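PDB 3I09: periplasmic branched-chain amino acid-binding protein from Burkholderia mallei, which probably binds a branched-chain amino acid or a related small carboxylate in the periplasm for an ABC importer, and here holds acetoacetic acid. Local coordinates for residues Y334-K339 with Y351-T356; W253-D258 with S344-D349. All coordinates share one frame; numbering follows the deposited sequence. Where two conformers were deposited one is given.

Contact 1 of 2, residues Y334-K339 with Y351-T356; sequences YLMEVK and YKVVAT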
loop_
_atom_site.group_PDB
_atom_site.type_symbol
_atom_site.label_atom_id
_atom_site.label_comp_id
_atom_site.label_asym_id
_atom_site.label_seq_id
_atom_site.Cartn_x
_atom_site.Cartn_y
_atom_site.Cartn_z
ATOM N N TYR A 334 -1.159 -2.910 11.952
ATOM C CA TYR A 334 -2.249 -2.681 12.909
ATOM C C TYR A 334 -3.550 -3.266 12.386
ATOM O O TYR A 334 -3.968 -2.947 11.260
ATOM C CB TYR A 334 -2.418 -1.169 13.180
ATOM C CG TYR A 334 -1.109 -0.597 13.662
ATOM C CD1 TYR A 334 -0.692 -0.814 14.962
ATOM C CD2 TYR A 334 -0.231 0.035 12.780
ATOM C CE1 TYR A 334 0.522 -0.380 15.408
ATOM C CE2 TYR A 334 0.996 0.472 13.208
ATOM C CZ TYR A 334 1.369 0.267 14.521
ATOM O OH TYR A 334 2.598 0.676 14.958
ATOM N N LEU A 335 -4.192 -4.079 13.209
ATOM C CA LEU A 335 -5.557 -4.566 12.960
ATOM C C LEU A 335 -6.470 -3.558 13.634
ATOM O O LEU A 335 -6.366 -3.337 14.841
ATOM C CB LEU A 335 -5.753 -5.932 13.596
ATOM C CG LEU A 335 -7.063 -6.653 13.267
ATOM C CD1 LEU A 335 -7.102 -6.975 11.745
ATOM C CD2 LEU A 335 -7.222 -7.912 14.106
HETATM N N MSE A 336 -7.340 -2.922 12.857
HETATM C CA MSE A 336 -8.240 -1.909 13.382
HETATM C C MSE A 336 -9.676 -2.196 13.089
HETATM O O MSE A 336 -10.008 -2.963 12.162
HETATM C CB MSE A 336 -7.813 -0.588 12.794
HETATM C CG MSE A 336 -6.357 -0.522 13.212
HETATM SE SE MSE A 336 -5.721 1.066 13.286
HETATM C CE MSE A 336 -5.924 1.343 11.459
ATOM N N GLU A 337 -10.538 -1.614 13.918
ATOM C CA GLU A 337 -11.955 -1.702 13.672
ATOM C C GLU A 337 -12.488 -0.288 13.451
ATOM O O GLU A 337 -12.124 0.638 14.170
ATOM C CB GLU A 337 -12.685 -2.410 14.829
ATOM C CG GLU A 337 -14.158 -2.549 14.566
ATOM C CD GLU A 337 -14.952 -3.254 15.693
ATOM O OE1 GLU A 337 -14.521 -3.181 16.864
ATOM O OE2 GLU A 337 -16.039 -3.810 15.392
ATOM N N VAL A 338 -13.357 -0.127 12.454
ATOM C CA VAL A 338 -13.925 1.182 12.149
ATOM C C VAL A 338 -14.958 1.517 13.210
ATOM O O VAL A 338 -15.797 0.671 13.579
ATOM C CB VAL A 338 -14.556 1.227 10.757
ATOM C CG1 VAL A 338 -15.174 2.615 10.532
ATOM C CG2 VAL A 338 -13.487 0.847 9.677
ATOM N N LYS A 339 -14.828 2.712 13.760
ATOM C CA LYS A 339 -15.728 3.229 14.790
ATOM C C LYS A 339 -17.202 3.404 14.406
ATOM O O LYS A 339 -17.541 3.644 13.250
ATOM C CB LYS A 339 -15.218 4.583 15.318
ATOM C CG LYS A 339 -13.996 4.463 16.221
ATOM C CD LYS A 339 -13.538 5.848 16.757
ATOM C CE LYS A 339 -12.531 5.696 17.890
ATOM N NZ LYS A 339 -12.314 7.012 18.541
ATOM N N TYR A 351 -10.744 5.020 13.756
ATOM C CA TYR A 351 -10.186 3.710 14.084
ATOM C C TYR A 351 -10.111 3.386 15.562
ATOM O O TYR A 351 -9.769 4.255 16.354
ATOM C CB TYR A 351 -8.743 3.670 13.626
ATOM C CG TYR A 351 -8.484 3.964 12.183
ATOM C CD1 TYR A 351 -8.743 3.011 11.208
ATOM C CD2 TYR A 351 -7.901 5.159 11.797
ATOM C CE1 TYR A 351 -8.446 3.249 9.891
ATOM C CE2 TYR A 351 -7.615 5.417 10.468
ATOM C CZ TYR A 351 -7.903 4.465 9.521
ATOM O OH TYR A 351 -7.627 4.707 8.201
ATOM N N LYS A 352 -10.344 2.124 15.901
ATOM C CA LYS A 352 -10.029 1.548 17.187
ATOM C C LYS A 352 -8.952 0.520 16.883
ATOM O O LYS A 352 -9.131 -0.296 15.971
ATOM C CB LYS A 352 -11.246 0.839 17.754
ATOM C CG LYS A 352 -12.361 1.786 18.190
ATOM C CD LYS A 352 -13.599 1.068 18.752
ATOM C CE LYS A 352 -14.476 0.428 17.676
ATOM N NZ LYS A 352 -15.811 0.067 18.241
ATOM N N VAL A 353 -7.853 0.512 17.630
ATOM C CA VAL A 353 -6.849 -0.552 17.406
ATOM C C VAL A 353 -7.278 -1.864 18.082
ATOM O O VAL A 353 -7.530 -1.923 19.293
ATOM C CB VAL A 353 -5.435 -0.137 17.863
ATOM C CG1 VAL A 353 -4.438 -1.295 17.622
ATOM C CG2 VAL A 353 -4.984 1.125 17.157
ATOM N N VAL A 354 -7.396 -2.917 17.313
ATOM C CA VAL A 354 -7.765 -4.224 17.846
ATOM C C VAL A 354 -6.480 -4.936 18.334
ATOM O O VAL A 354 -6.449 -5.508 19.427
ATOM C CB VAL A 354 -8.468 -5.056 16.753
ATOM C CG1 VAL A 354 -8.859 -6.490 17.222
ATOM C CG2 VAL A 354 -9.688 -4.339 16.256
ATOM N N ALA A 355 -5.428 -4.894 17.517
ATOM C CA ALA A 355 -4.166 -5.580 17.801
ATOM C C ALA A 355 -3.029 -4.948 17.013
ATOM O O ALA A 355 -3.226 -4.390 15.930
ATOM C CB ALA A 355 -4.247 -7.069 17.469
ATOM N N THR A 356 -1.842 -5.012 17.595
ATOM C CA THR A 356 -0.616 -4.736 16.852
ATOM C C THR A 356 -0.067 -6.065 16.348
ATOM O O THR A 356 0.087 -7.006 17.135
ATOM C CB THR A 356 0.403 -4.032 17.739
ATOM O OG1 THR A 356 -0.128 -2.770 18.140
ATOM C CG2 THR A 356 1.729 -3.816 17.017
HETATM O O HOH W 1 -17.149 -0.450 15.717
#
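Met336, a selenomethionine, lays its methyl group over one face of the Tyr351 ring in the conformer described here, one of two modelled, with CE 3.7 Å from the ring centroid and displaced toward the rim on the CD1 side. A bend at the last torsion (chi3 -65°) turns CE onto the ring while SE sits obliquely beside it, a Met-aromatic contact; SE also touches Val353 CG2. Further along this face the Tyr334 ring presents its CE1 edge to Thr356 OG1 at 3.7 Å, the two side chains running alongside each other. The strands are antiparallel, and a classic beta bulge sets both Val354 and Ala355 against Leu335. The carbonyl oxygen Leu335 O therefore takes two bonds, from Val354 N at 2.7 Å and from Ala355 N at 3.2 Å. CB of the bulged Val354 points toward the partner strand, and its CG1 meets Leu335 CD2 at 3.8 Å. On the same face as Leu335, the extended Glu337 lies beside Lys352, whose chain bends at chi3 (-76°); Glu337 OE1 to Lys352 NZ, at 3.8 Å, is only a long salt bridge. Lys352 NZ also pairs with Glu343 and donates to a water that in turn donates to Val338 O. Strand 248-251 borders strand 329-338 on its other edge. With its ammonium so shared, Lys352 probably attracts Glu337 only modestly, whereas selenoether-aromatic packing largely fills the other face.

Contact 2 of 2, residues W253-D258 with S344-D349; sequences WYWNRD and SKEPWD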
loop_
_atom_site.group_PDB
_atom_site.type_symbol
_atom_site.label_atom_id
_atom_site.label_comp_id
_atom_site.label_asym_id
_atom_site.label_seq_id
_atom_site.Cartn_x
_atom_site.Cartn_y
_atom_site.Cartn_z
ATOM N N TRP A 253 -0.336 2.521 9.284
ATOM C CA TRP A 253 -0.153 3.831 9.947
ATOM C C TRP A 253 -1.484 4.531 10.008
ATOM O O TRP A 253 -2.334 4.340 9.129
ATOM C CB TRP A 253 0.822 4.668 9.141
ATOM C CG TRP A 253 1.242 5.957 9.745
ATOM C CD1 TRP A 253 2.308 6.153 10.569
ATOM C CD2 TRP A 253 0.651 7.242 9.536
ATOM N NE1 TRP A 253 2.418 7.486 10.904
ATOM C CE2 TRP A 253 1.414 8.178 10.263
ATOM C CE3 TRP A 253 -0.452 7.696 8.805
ATOM C CZ2 TRP A 253 1.087 9.544 10.303
ATOM C CZ3 TRP A 253 -0.732 9.067 8.791
ATOM C CH2 TRP A 253 0.009 9.961 9.554
ATOM N N TYR A 254 -1.685 5.302 11.082
ATOM C CA TYR A 254 -2.888 6.111 11.202
ATOM C C TYR A 254 -2.523 7.379 11.954
ATOM O O TYR A 254 -1.679 7.374 12.907
ATOM C CB TYR A 254 -4.086 5.358 11.848
ATOM C CG TYR A 254 -3.850 4.827 13.246
ATOM C CD1 TYR A 254 -2.992 3.756 13.478
ATOM C CD2 TYR A 254 -4.492 5.398 14.343
ATOM C CE1 TYR A 254 -2.789 3.262 14.767
ATOM C CE2 TYR A 254 -4.290 4.915 15.621
ATOM C CZ TYR A 254 -3.438 3.854 15.826
ATOM O OH TYR A 254 -3.222 3.394 17.101
ATOM N N TRP A 255 -3.121 8.470 11.483
ATOM C CA TRP A 255 -2.721 9.814 11.917
ATOM C C TRP A 255 -2.831 9.999 13.427
ATOM O O TRP A 255 -2.038 10.730 14.014
ATOM C CB TRP A 255 -3.544 10.870 11.154
ATOM C CG TRP A 255 -4.986 10.909 11.537
ATOM C CD1 TRP A 255 -6.039 10.208 10.986
ATOM C CD2 TRP A 255 -5.522 11.700 12.572
ATOM N NE1 TRP A 255 -7.205 10.537 11.633
ATOM C CE2 TRP A 255 -6.913 11.437 12.630
ATOM C CE3 TRP A 255 -4.956 12.602 13.488
ATOM C CZ2 TRP A 255 -7.754 12.061 13.563
ATOM C CZ3 TRP A 255 -5.797 13.193 14.443
ATOM C CH2 TRP A 255 -7.177 12.937 14.453
ATOM N N ASN A 256 -3.808 9.349 14.042
ATOM C CA ASN A 256 -4.084 9.574 15.463
ATOM C C ASN A 256 -3.445 8.529 16.382
ATOM O O ASN A 256 -3.799 8.438 17.542
ATOM C CB ASN A 256 -5.593 9.600 15.723
ATOM C CG ASN A 256 -5.955 10.363 17.005
ATOM O OD1 ASN A 256 -5.201 11.234 17.449
ATOM N ND2 ASN A 256 -7.134 10.046 17.602
ATOM N N ARG A 257 -2.509 7.740 15.862
ATOM C CA ARG A 257 -1.848 6.684 16.657
ATOM C C ARG A 257 -1.132 7.223 17.864
ATOM O O ARG A 257 -1.308 6.681 18.967
ATOM C CB ARG A 257 -0.825 5.897 15.807
ATOM C CG ARG A 257 -0.107 4.757 16.557
ATOM C CD ARG A 257 0.904 3.964 15.666
ATOM N NE ARG A 257 1.999 4.847 15.253
ATOM C CZ ARG A 257 2.804 4.667 14.191
ATOM N NH1 ARG A 257 2.699 3.600 13.395
ATOM N NH2 ARG A 257 3.740 5.563 13.931
ATOM N N ASP A 258 -0.340 8.272 17.677
ATOM C CA ASP A 258 0.529 8.776 18.753
ATOM C C ASP A 258 0.970 10.199 18.500
ATOM O O ASP A 258 0.555 10.810 17.541
ATOM C CB ASP A 258 1.760 7.850 18.978
ATOM C CG ASP A 258 2.577 7.639 17.727
ATOM O OD1 ASP A 258 2.668 8.567 16.873
ATOM O OD2 ASP A 258 3.174 6.537 17.595
ATOM N N SER A 344 -16.752 8.518 17.429
ATOM C CA SER A 344 -15.851 9.385 16.687
ATOM C C SER A 344 -15.906 10.763 17.322
ATOM O O SER A 344 -16.968 11.363 17.379
ATOM C CB SER A 344 -16.232 9.439 15.214
ATOM O OG SER A 344 -15.332 10.246 14.477
ATOM N N LYS A 345 -14.751 11.233 17.795
ATOM C CA LYS A 345 -14.678 12.380 18.708
ATOM C C LYS A 345 -14.127 13.664 18.053
ATOM O O LYS A 345 -14.177 14.741 18.654
ATOM C CB LYS A 345 -13.814 12.020 19.910
ATOM C CG LYS A 345 -14.511 10.984 20.808
ATOM C CD LYS A 345 -13.596 10.465 21.896
ATOM C CE LYS A 345 -14.318 9.422 22.784
ATOM N NZ LYS A 345 -13.576 9.228 24.088
ATOM N N GLU A 346 -13.624 13.533 16.831
ATOM C CA GLU A 346 -13.280 14.701 16.024
ATOM C C GLU A 346 -13.218 14.247 14.588
ATOM O O GLU A 346 -13.236 13.031 14.321
ATOM C CB GLU A 346 -11.964 15.341 16.465
ATOM C CG GLU A 346 -10.771 14.393 16.405
ATOM C CD GLU A 346 -10.588 13.532 17.622
ATOM O OE1 GLU A 346 -10.921 13.980 18.730
ATOM O OE2 GLU A 346 -10.020 12.416 17.478
ATOM N N PRO A 347 -13.135 15.208 13.648
ATOM C CA PRO A 347 -13.073 14.791 12.250
ATOM C C PRO A 347 -11.912 13.851 11.993
ATOM O O PRO A 347 -10.811 14.025 12.529
ATOM C CB PRO A 347 -12.891 16.115 11.510
ATOM C CG PRO A 347 -13.545 17.119 12.430
ATOM C CD PRO A 347 -13.194 16.669 13.782
ATOM N N TRP A 348 -12.180 12.850 11.161
ATOM C CA TRP A 348 -11.220 11.807 10.801
ATOM C C TRP A 348 -10.874 10.810 11.883
ATOM O O TRP A 348 -10.004 9.962 11.669
ATOM C CB TRP A 348 -9.942 12.365 10.136
ATOM C CG TRP A 348 -10.168 13.239 8.934
ATOM C CD1 TRP A 348 -10.404 14.586 8.948
ATOM C CD2 TRP A 348 -10.038 12.876 7.559
ATOM N NE1 TRP A 348 -10.495 15.074 7.658
ATOM C CE2 TRP A 348 -10.288 14.042 6.787
ATOM C CE3 TRP A 348 -9.809 11.669 6.899
ATOM C CZ2 TRP A 348 -10.252 14.042 5.396
ATOM C CZ3 TRP A 348 -9.777 11.664 5.511
ATOM C CH2 TRP A 348 -10.012 12.851 4.772
ATOM N N ASP A 349 -11.560 10.865 13.026
ATOM C CA ASP A 349 -11.340 9.890 14.098
ATOM C C ASP A 349 -12.131 8.620 13.772
ATOM O O ASP A 349 -13.279 8.511 14.138
ATOM C CB ASP A 349 -11.739 10.508 15.455
ATOM C CG ASP A 349 -11.693 9.528 16.614
ATOM O OD1 ASP A 349 -11.017 8.505 16.495
ATOM O OD2 ASP A 349 -12.297 9.817 17.679
HETATM O O HOH W 2 -9.531 10.899 19.500
HETATM O O HOH W 3 -8.569 7.963 16.403
#
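Two beta turns face each other here, type I from Tyr254 to Arg257 and type II from Glu346 to Asp349, and their backbones stay well apart: the CA atoms of Asn256 and Asp349 are 7.4 Å from each other. Each turn is closed by its own backbone bond, Arg257 N to Tyr254 O and Asp349 N to Glu346 O. Trp255 spans the gap. Its CG stands between the backbone N and the carbonyl carbon (chi1 70°), and the indole NE1 donates to Trp348 O at 2.9 Å. The acceptor lies in the indole plane, but the donor approaches well above the carbonyl plane, 53° out of it. Trp348 crosses Trp255 at about a right angle and touches it through CB, 3.6 Å from Trp255 NE1, while its own ring leads away to stack on His237. In this type I periplasmic binding protein, the turn at 254-257 leads into helix 259-272, N-capped by Asp258, and the 344-349 loop joins strands 329-338 and 351-357. Asn256 covers one face of the Trp255 indole with its CB and directs ND2 toward two acidic side chains reached through water. One water accepts from Asn256 ND2 at 2.8 Å and donates to Asp349 OD1; the other accepts weakly from ND2 and donates to Glu346 OE2 at 2.6 Å. The amide oxygen of Asn256 takes a bond from Arg262, and Asp349 OD2 accepts Lys345 N at 2.8 Å on its anti side, 26° out of the carboxylate plane.

The centres of contacts 1 and 2 lie about 11 Å apart on the same side of the chain's centre, and their segments alternate in sequence: 253-258, 334-339, 344-349, 351-356. Contact 1 pairs two strands of the antiparallel sheet; contact 2 joins the loop between those strands to the loop following strand 248-251, which borders 329-338 in that sheet. They meet directly in a 2.8 Å salt bridge between Lys339 NZ and Asp349 OD1; in the conformers described, Tyr351 CE2 also lies against Tyr254 CB. Two adjoining strands and their connecting loop are thereby tied to the lead-in of helix 259-272, with the Tyr351 side chain about 13 Å from the bound acetoacetic acid.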